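Local coordinates for hypothetical protein MTH1491 (Methanothermobacter thermautotrophicus, PDB 1L1S) that is of unknown function but belongs to the DsrE/DsrF-like family, whose relatives include proteins of sulfur transfer and sulfur oxidation, at residues R5-R17 with I100-P113. Sequence-based numbering, arbitrary orientation.
Sequences RVVFHIDEDDESR and IVRRQTEGWAYIRP
H9 and Y110 meet through a hydrogen bond of 2.7 Å between ND1 and OH, in which either atom may be the donor; R112 N of the second subunit also bonds to this hydroxyl. I100 CD1 lies over one face of the imidazole and R112 CG over the opposite one, both as CH-pi contacts 4.2 Å from the ring centroid. With CG anti to the backbone N (chi1 166°), the ring reaches the tyrosine hydroxyl, while NE2 donates 3.1 Å to D11 OD1, meeting the carboxylate from above its plane; one buried ring, its rotation fixed by two bonds, thus ties its strand to helix and neighbouring strand alike. R112 NH2 forms salt bridges with D11 OD2, by charge alone, and E12 OE2, through a weak bond, and also bonds to P113 O of the second subunit.

At the other end, R5 CB sits 3.8 Å from the centroid of the five-membered ring of W108, over the face opposite R103 CG, and the R5 guanidinium bends back to weak bonds from NH1 and NH2 to E106 O. E106 precedes G107, the C-prime residue of the Schellman motif (W108 N to R103 O, G107 N to Q104 O) that ends the helix.

Between these ends runs a parallel ladder: A109 N to R5 O, V7 N to A109 O, I111 N to V7 O and H9 N to I111 O. I111 CB lies over the F8 ring, with P113 CG at its edge. Strand 109-111 thus edges the chain's parallel sheet beside 4-10, which also pairs with 35-41. Helix 15-31 packs against V6 and F8; helix 96-105 runs roughly antiparallel to 4-10 over the opposite face, bearing V7 and H9, completing an alpha/beta sandwich.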
ATOM      1  N   ARG A   5      16.961   2.158   2.023  1.00 22.35           N
ATOM      2  CA  ARG A   5      16.370   1.406   3.123  1.00 21.53           C
ATOM      3  C   ARG A   5      14.888   1.255   2.830  1.00 20.10           C
ATOM      4  O   ARG A   5      14.177   2.246   2.615  1.00 19.69           O
ATOM      5  CB  ARG A   5      16.562   2.165   4.432  1.00 21.83           C
ATOM      6  CG  ARG A   5      18.015   2.351   4.846  1.00 24.00           C
ATOM      7  CD  ARG A   5      18.076   3.299   6.028  1.00 25.29           C
ATOM      8  NE  ARG A   5      17.494   4.582   5.654  1.00 27.05           N
ATOM      9  CZ  ARG A   5      17.184   5.547   6.510  1.00 28.50           C
ATOM     10  NH1 ARG A   5      17.399   5.385   7.809  1.00 27.82           N
ATOM     11  NH2 ARG A   5      16.651   6.673   6.057  1.00 29.61           N
ATOM     12  N   VAL A   6      14.415   0.019   2.837  1.00 18.17           N
ATOM     13  CA  VAL A   6      13.019  -0.236   2.537  1.00 16.43           C
ATOM     14  C   VAL A   6      12.413  -1.366   3.354  1.00 15.62           C
ATOM     15  O   VAL A   6      13.045  -2.392   3.615  1.00 14.62           O
ATOM     16  CB  VAL A   6      12.848  -0.536   1.013  1.00 17.27           C
ATOM     17  CG1 VAL A   6      13.856  -1.548   0.576  1.00 17.41           C
ATOM     18  CG2 VAL A   6      11.440  -1.041   0.704  1.00 15.17           C
ATOM     19  N   VAL A   7      11.168  -1.159   3.757  1.00 14.82           N
ATOM     20  CA  VAL A   7      10.439  -2.149   4.517  1.00 14.41           C
ATOM     21  C   VAL A   7       9.193  -2.555   3.728  1.00 14.06           C
ATOM     22  O   VAL A   7       8.411  -1.694   3.281  1.00 13.58           O
ATOM     23  CB  VAL A   7      10.030  -1.595   5.920  1.00 15.53           C
ATOM     24  CG1 VAL A   7       9.263  -0.298   5.774  1.00 15.15           C
ATOM     25  CG2 VAL A   7       9.178  -2.612   6.657  1.00 15.86           C
ATOM     26  N   PHE A   8       9.038  -3.863   3.533  1.00 13.33           N
ATOM     27  CA  PHE A   8       7.885  -4.421   2.829  1.00 12.53           C
ATOM     28  C   PHE A   8       6.822  -4.783   3.831  1.00 13.18           C
ATOM     29  O   PHE A   8       7.117  -5.115   4.976  1.00 12.62           O
ATOM     30  CB  PHE A   8       8.241  -5.670   2.039  1.00 12.44           C
ATOM     31  CG  PHE A   8       9.009  -5.396   0.785  1.00 11.89           C
ATOM     32  CD1 PHE A   8      10.367  -5.140   0.833  1.00 11.82           C
ATOM     33  CD2 PHE A   8       8.368  -5.415  -0.454  1.00 13.08           C
ATOM     34  CE1 PHE A   8      11.091  -4.907  -0.344  1.00 14.54           C
ATOM     35  CE2 PHE A   8       9.073  -5.187  -1.638  1.00 12.40           C
ATOM     36  CZ  PHE A   8      10.436  -4.935  -1.583  1.00 14.09           C
ATOM     37  N   HIS A   9       5.581  -4.728   3.379  1.00 13.14           N
ATOM     38  CA  HIS A   9       4.434  -5.007   4.225  1.00 14.19           C
ATOM     39  C   HIS A   9       3.571  -6.066   3.575  1.00 15.19           C
ATOM     40  O   HIS A   9       3.146  -5.908   2.440  1.00 15.46           O
ATOM     41  CB  HIS A   9       3.660  -3.693   4.405  1.00 14.59           C
ATOM     42  CG  HIS A   9       2.283  -3.835   4.970  1.00 15.79           C
ATOM     43  ND1 HIS A   9       1.441  -2.753   5.121  1.00 15.69           N
ATOM     44  CD2 HIS A   9       1.585  -4.914   5.399  1.00 16.61           C
ATOM     45  CE1 HIS A   9       0.285  -3.156   5.614  1.00 14.45           C
ATOM     46  NE2 HIS A   9       0.344  -4.463   5.792  1.00 17.21           N
ATOM     47  N   ILE A  10       3.341  -7.158   4.288  1.00 15.62           N
ATOM     48  CA  ILE A  10       2.470  -8.208   3.783  1.00 16.33           C
ATOM     49  C   ILE A  10       1.570  -8.693   4.921  1.00 17.16           C
ATOM     50  O   ILE A  10       2.045  -8.979   6.014  1.00 17.64           O
ATOM     51  CB  ILE A  10       3.281  -9.371   3.197  1.00 16.95           C
ATOM     52  CG1 ILE A  10       2.342 -10.361   2.519  1.00 17.55           C
ATOM     53  CG2 ILE A  10       4.122 -10.053   4.277  1.00 16.18           C
ATOM     54  CD1 ILE A  10       3.092 -11.463   1.805  1.00 18.81           C
ATOM     55  N   ASP A  11       0.265  -8.744   4.679  1.00 17.50           N
ATOM     56  CA  ASP A  11      -0.659  -9.208   5.704  1.00 18.94           C
ATOM     57  C   ASP A  11      -1.620 -10.291   5.202  1.00 20.68           C
ATOM     58  O   ASP A  11      -2.657 -10.546   5.811  1.00 21.19           O
ATOM     59  CB  ASP A  11      -1.436  -8.024   6.312  1.00 18.21           C
ATOM     60  CG  ASP A  11      -2.109  -7.138   5.255  1.00 17.95           C
ATOM     61  OD1 ASP A  11      -2.353  -5.942   5.549  1.00 18.60           O
ATOM     62  OD2 ASP A  11      -2.405  -7.623   4.143  1.00 16.63           O
ATOM     63  N   GLU A  12      -1.262 -10.925   4.093  1.00 21.82           N
ATOM     64  CA  GLU A  12      -2.072 -11.999   3.508  1.00 25.07           C
ATOM     65  C   GLU A  12      -1.107 -13.144   3.230  1.00 25.53           C
ATOM     66  O   GLU A  12       0.105 -12.938   3.224  1.00 25.36           O
ATOM     67  CB  GLU A  12      -2.716 -11.534   2.189  1.00 26.32           C
ATOM     68  CG  GLU A  12      -3.465 -10.203   2.317  1.00 32.11           C
ATOM     69  CD  GLU A  12      -3.826  -9.565   0.973  1.00 33.99           C
ATOM     70  OE1 GLU A  12      -4.877  -9.924   0.392  1.00 35.90           O
ATOM     71  OE2 GLU A  12      -3.052  -8.701   0.498  1.00 34.84           O
ATOM     72  N   ASP A  13      -1.624 -14.347   3.009  1.00 26.73           N
ATOM     73  CA  ASP A  13      -0.740 -15.471   2.723  1.00 28.40           C
ATOM     74  C   ASP A  13      -1.110 -16.218   1.445  1.00 27.95           C
ATOM     75  O   ASP A  13      -0.629 -17.324   1.206  1.00 27.75           O
ATOM     76  CB  ASP A  13      -0.681 -16.435   3.916  1.00 29.36           C
ATOM     77  CG  ASP A  13      -2.005 -17.135   4.180  1.00 31.36           C
ATOM     78  OD1 ASP A  13      -3.067 -16.581   3.835  1.00 31.87           O
ATOM     79  OD2 ASP A  13      -1.982 -18.242   4.762  1.00 34.43           O
ATOM     80  N   ASP A  14      -1.961 -15.611   0.621  1.00 28.27           N
ATOM     81  CA  ASP A  14      -2.335 -16.239  -0.640  1.00 28.29           C
ATOM     82  C   ASP A  14      -1.066 -16.322  -1.497  1.00 27.08           C
ATOM     83  O   ASP A  14      -0.233 -15.404  -1.505  1.00 25.34           O
ATOM     84  CB  ASP A  14      -3.451 -15.444  -1.342  1.00 29.96           C
ATOM     85  CG  ASP A  14      -2.994 -14.089  -1.837  1.00 32.90           C
ATOM     86  OD1 ASP A  14      -2.492 -14.009  -2.979  1.00 34.09           O
ATOM     87  OD2 ASP A  14      -3.135 -13.098  -1.080  1.00 34.98           O
ATOM     88  N   GLU A  15      -0.915 -17.448  -2.188  1.00 25.87           N
ATOM     89  CA  GLU A  15       0.259 -17.704  -3.007  1.00 26.41           C
ATOM     90  C   GLU A  15       0.753 -16.554  -3.897  1.00 25.08           C
ATOM     91  O   GLU A  15       1.873 -16.076  -3.732  1.00 25.46           O
ATOM     92  CB  GLU A  15       0.019 -18.979  -3.836  1.00 28.12           C
ATOM     93  CG  GLU A  15       1.074 -19.251  -4.893  1.00 31.37           C
ATOM     94  CD  GLU A  15       1.334 -20.740  -5.127  1.00 33.28           C
ATOM     95  OE1 GLU A  15       1.884 -21.073  -6.193  1.00 34.84           O
ATOM     96  OE2 GLU A  15       1.006 -21.574  -4.250  1.00 34.33           O
ATOM     97  N   SER A  16      -0.066 -16.098  -4.834  1.00 24.40           N
ATOM     98  CA  SER A  16       0.369 -15.019  -5.725  1.00 24.08           C
ATOM     99  C   SER A  16       0.946 -13.797  -4.999  1.00 22.15           C
ATOM    100  O   SER A  16       1.946 -13.242  -5.423  1.00 22.70           O
ATOM    101  CB  SER A  16      -0.781 -14.609  -6.643  1.00 24.95           C
ATOM    102  OG  SER A  16      -2.000 -14.559  -5.922  1.00 29.35           O
ATOM    103  N   ARG A  17       0.339 -13.382  -3.895  1.00 21.55           N
ATOM    104  CA  ARG A  17       0.859 -12.226  -3.166  1.00 20.54           C
ATOM    105  C   ARG A  17       2.226 -12.533  -2.541  1.00 19.77           C
ATOM    106  O   ARG A  17       3.142 -11.715  -2.571  1.00 17.60           O
ATOM    107  CB  ARG A  17      -0.125 -11.816  -2.069  1.00 22.28           C
ATOM    108  CG  ARG A  17       0.209 -10.499  -1.385  1.00 25.30           C
ATOM    109  CD  ARG A  17      -0.815  -9.420  -1.714  1.00 28.95           C
ATOM    110  NE  ARG A  17      -0.661  -8.869  -3.062  1.00 29.74           N
ATOM    111  CZ  ARG A  17      -1.675  -8.639  -3.894  1.00 31.47           C
ATOM    112  NH1 ARG A  17      -2.922  -8.920  -3.524  1.00 30.88           N
ATOM    113  NH2 ARG A  17      -1.445  -8.112  -5.096  1.00 31.66           N
ATOM    114  N   ILE A 100       6.556  -0.635  11.229  1.00 16.15           N
ATOM    115  CA  ILE A 100       6.477   0.015   9.922  1.00 15.89           C
ATOM    116  C   ILE A 100       6.429   1.540  10.080  1.00 15.99           C
ATOM    117  O   ILE A 100       7.130   2.267   9.373  1.00 15.56           O
ATOM    118  CB  ILE A 100       5.234  -0.454   9.136  1.00 15.92           C
ATOM    119  CG1 ILE A 100       5.370  -1.936   8.769  1.00 15.08           C
ATOM    120  CG2 ILE A 100       5.074   0.363   7.856  1.00 15.76           C
ATOM    121  CD1 ILE A 100       4.120  -2.517   8.054  1.00 14.90           C
ATOM    122  N   VAL A 101       5.632   2.024  11.027  1.00 15.81           N
ATOM    123  CA  VAL A 101       5.536   3.459  11.241  1.00 16.86           C
ATOM    124  C   VAL A 101       6.858   4.027  11.742  1.00 17.99           C
ATOM    125  O   VAL A 101       7.288   5.096  11.304  1.00 18.84           O
ATOM    126  CB  VAL A 101       4.389   3.819  12.226  1.00 17.50           C
ATOM    127  CG1 VAL A 101       4.492   5.286  12.649  1.00 16.86           C
ATOM    128  CG2 VAL A 101       3.034   3.572  11.551  1.00 16.54           C
ATOM    129  N   ARG A 102       7.515   3.313  12.648  1.00 18.48           N
ATOM    130  CA  ARG A 102       8.803   3.784  13.159  1.00 19.16           C
ATOM    131  C   ARG A 102       9.807   3.855  12.007  1.00 18.34           C
ATOM    132  O   ARG A 102      10.536   4.823  11.857  1.00 17.36           O
ATOM    133  CB  ARG A 102       9.348   2.831  14.227  1.00 19.40           C
ATOM    134  CG  ARG A 102       8.530   2.782  15.510  1.00 21.81           C
ATOM    135  CD  ARG A 102       9.332   2.133  16.628  1.00 22.38           C
ATOM    136  NE  ARG A 102       8.631   2.224  17.906  1.00 25.64           N
ATOM    137  CZ  ARG A 102       7.695   1.372  18.315  1.00 25.44           C
ATOM    138  NH1 ARG A 102       7.344   0.348  17.551  1.00 25.66           N
ATOM    139  NH2 ARG A 102       7.103   1.554  19.486  1.00 26.48           N
ATOM    140  N   ARG A 103       9.833   2.802  11.202  1.00 18.16           N
ATOM    141  CA  ARG A 103      10.752   2.733  10.081  1.00 19.02           C
ATOM    142  C   ARG A 103      10.516   3.886   9.101  1.00 17.83           C
ATOM    143  O   ARG A 103      11.449   4.588   8.723  1.00 17.27           O
ATOM    144  CB  ARG A 103      10.588   1.386   9.383  1.00 19.19           C
ATOM    145  CG  ARG A 103      11.881   0.723   9.017  1.00 23.65           C
ATOM    146  CD  ARG A 103      12.441  -0.245  10.074  1.00 22.90           C
ATOM    147  NE  ARG A 103      13.296   0.394  11.057  1.00 22.58           N
ATOM    148  CZ  ARG A 103      14.239  -0.232  11.768  1.00 22.90           C
ATOM    149  NH1 ARG A 103      14.480  -1.524  11.612  1.00 23.30           N
ATOM    150  NH2 ARG A 103      14.933   0.439  12.666  1.00 21.69           N
ATOM    151  N   GLN A 104       9.263   4.080   8.698  1.00 18.34           N
ATOM    152  CA  GLN A 104       8.926   5.159   7.777  1.00 18.73           C
ATOM    153  C   GLN A 104       9.347   6.486   8.389  1.00 19.77           C
ATOM    154  O   GLN A 104       9.883   7.363   7.709  1.00 20.36           O
ATOM    155  CB  GLN A 104       7.424   5.174   7.490  1.00 18.19           C
ATOM    156  CG  GLN A 104       6.990   4.220   6.399  1.00 16.76           C
ATOM    157  CD  GLN A 104       5.526   4.385   6.009  1.00 16.85           C
ATOM    158  OE1 GLN A 104       5.074   5.484   5.733  1.00 15.75           O
ATOM    159  NE2 GLN A 104       4.791   3.277   5.968  1.00 16.35           N
ATOM    160  N   THR A 105       9.129   6.617   9.689  1.00 20.72           N
ATOM    161  CA  THR A 105       9.490   7.838  10.398  1.00 21.00           C
ATOM    162  C   THR A 105      11.006   8.051  10.402  1.00 21.73           C
ATOM    163  O   THR A 105      11.478   9.188  10.442  1.00 20.42           O
ATOM    164  CB  THR A 105       8.960   7.785  11.830  1.00 22.24           C
ATOM    165  OG1 THR A 105       7.526   7.638  11.792  1.00 22.49           O
ATOM    166  CG2 THR A 105       9.328   9.065  12.589  1.00 23.30           C
ATOM    167  N   GLU A 106      11.759   6.955  10.337  1.00 21.13           N
ATOM    168  CA  GLU A 106      13.217   7.025  10.319  1.00 22.08           C
ATOM    169  C   GLU A 106      13.764   7.230   8.898  1.00 21.51           C
ATOM    170  O   GLU A 106      14.971   7.164   8.678  1.00 21.50           O
ATOM    171  CB  GLU A 106      13.815   5.739  10.908  1.00 23.55           C
ATOM    172  CG  GLU A 106      13.645   5.583  12.402  1.00 25.86           C
ATOM    173  CD  GLU A 106      13.680   4.114  12.852  1.00 28.27           C
ATOM    174  OE1 GLU A 106      14.204   3.256  12.099  1.00 27.65           O
ATOM    175  OE2 GLU A 106      13.185   3.829  13.964  1.00 27.55           O
ATOM    176  N   GLY A 107      12.879   7.455   7.932  1.00 21.64           N
ATOM    177  CA  GLY A 107      13.330   7.669   6.562  1.00 20.10           C
ATOM    178  C   GLY A 107      13.280   6.474   5.617  1.00 19.45           C
ATOM    179  O   GLY A 107      13.649   6.589   4.453  1.00 20.62           O
ATOM    180  N   TRP A 108      12.834   5.322   6.092  1.00 17.80           N
ATOM    181  CA  TRP A 108      12.764   4.156   5.220  1.00 16.21           C
ATOM    182  C   TRP A 108      11.618   4.280   4.212  1.00 15.04           C
ATOM    183  O   TRP A 108      10.588   4.880   4.500  1.00 13.94           O
ATOM    184  CB  TRP A 108      12.548   2.882   6.048  1.00 16.74           C
ATOM    185  CG  TRP A 108      13.695   2.489   6.938  1.00 17.34           C
ATOM    186  CD1 TRP A 108      14.328   3.271   7.874  1.00 15.90           C
ATOM    187  CD2 TRP A 108      14.307   1.196   7.017  1.00 17.04           C
ATOM    188  NE1 TRP A 108      15.290   2.540   8.522  1.00 16.04           N
ATOM    189  CE2 TRP A 108      15.299   1.264   8.023  1.00 16.39           C
ATOM    190  CE3 TRP A 108      14.109  -0.019   6.336  1.00 17.02           C
ATOM    191  CZ2 TRP A 108      16.100   0.159   8.370  1.00 16.59           C
ATOM    192  CZ3 TRP A 108      14.907  -1.120   6.675  1.00 16.24           C
ATOM    193  CH2 TRP A 108      15.892  -1.018   7.690  1.00 16.05           C
ATOM    194  N   ALA A 109      11.803   3.696   3.033  1.00 14.41           N
ATOM    195  CA  ALA A 109      10.773   3.705   2.010  1.00 13.74           C
ATOM    196  C   ALA A 109       9.799   2.553   2.348  1.00 14.11           C
ATOM    197  O   ALA A 109      10.162   1.604   3.040  1.00 14.18           O
ATOM    198  CB  ALA A 109      11.393   3.496   0.647  1.00 13.19           C
ATOM    199  N   TYR A 110       8.573   2.647   1.853  1.00 12.57           N
ATOM    200  CA  TYR A 110       7.564   1.651   2.142  1.00 12.84           C
ATOM    201  C   TYR A 110       6.987   1.031   0.883  1.00 12.55           C
ATOM    202  O   TYR A 110       6.606   1.734  -0.055  1.00 13.28           O
ATOM    203  CB  TYR A 110       6.472   2.332   2.978  1.00 13.57           C
ATOM    204  CG  TYR A 110       5.184   1.567   3.207  1.00 13.15           C
ATOM    205  CD1 TYR A 110       5.122   0.503   4.107  1.00 12.46           C
ATOM    206  CD2 TYR A 110       3.998   1.972   2.579  1.00 11.95           C
ATOM    207  CE1 TYR A 110       3.896  -0.138   4.389  1.00 12.83           C
ATOM    208  CE2 TYR A 110       2.777   1.340   2.846  1.00 12.64           C
ATOM    209  CZ  TYR A 110       2.730   0.290   3.755  1.00 13.78           C
ATOM    210  OH  TYR A 110       1.523  -0.308   4.040  1.00 14.52           O
ATOM    211  N   ILE A 111       6.933  -0.294   0.857  1.00 12.53           N
ATOM    212  CA  ILE A 111       6.369  -0.999  -0.289  1.00 11.57           C
ATOM    213  C   ILE A 111       5.336  -2.019   0.178  1.00 12.41           C
ATOM    214  O   ILE A 111       5.628  -2.870   1.008  1.00 11.90           O
ATOM    215  CB  ILE A 111       7.451  -1.751  -1.098  1.00 11.10           C
ATOM    216  CG1 ILE A 111       8.512  -0.774  -1.611  1.00 12.34           C
ATOM    217  CG2 ILE A 111       6.812  -2.477  -2.254  1.00 11.02           C
ATOM    218  CD1 ILE A 111       7.972   0.271  -2.545  1.00 13.61           C
ATOM    219  N   ARG A 112       4.138  -1.946  -0.387  1.00 13.60           N
ATOM    220  CA  ARG A 112       3.064  -2.864  -0.038  1.00 14.84           C
ATOM    221  C   ARG A 112       2.652  -3.626  -1.309  1.00 14.52           C
ATOM    222  O   ARG A 112       1.797  -3.190  -2.065  1.00 13.89           O
ATOM    223  CB  ARG A 112       1.903  -2.050   0.555  1.00 16.14           C
ATOM    224  CG  ARG A 112       0.866  -2.847   1.361  1.00 19.46           C
ATOM    225  CD  ARG A 112      -0.088  -3.603   0.466  1.00 20.64           C
ATOM    226  NE  ARG A 112      -1.196  -4.178   1.224  1.00 22.99           N
ATOM    227  CZ  ARG A 112      -1.994  -5.139   0.768  1.00 22.73           C
ATOM    228  NH1 ARG A 112      -1.801  -5.637  -0.445  1.00 23.54           N
ATOM    229  NH2 ARG A 112      -2.983  -5.601   1.525  1.00 22.05           N
ATOM    230  N   PRO A 113       3.289  -4.778  -1.568  1.00 16.07           N
ATOM    231  CA  PRO A 113       2.949  -5.550  -2.766  1.00 17.08           C
ATOM    232  C   PRO A 113       1.513  -6.051  -2.747  1.00 18.22           C
ATOM    233  O   PRO A 113       0.884  -6.085  -3.800  1.00 20.44           O
ATOM    234  CB  PRO A 113       3.955  -6.701  -2.747  1.00 18.20           C
ATOM    235  CG  PRO A 113       5.089  -6.165  -1.912  1.00 16.80           C
ATOM    236  CD  PRO A 113       4.360  -5.445  -0.815  1.00 16.21           C
TER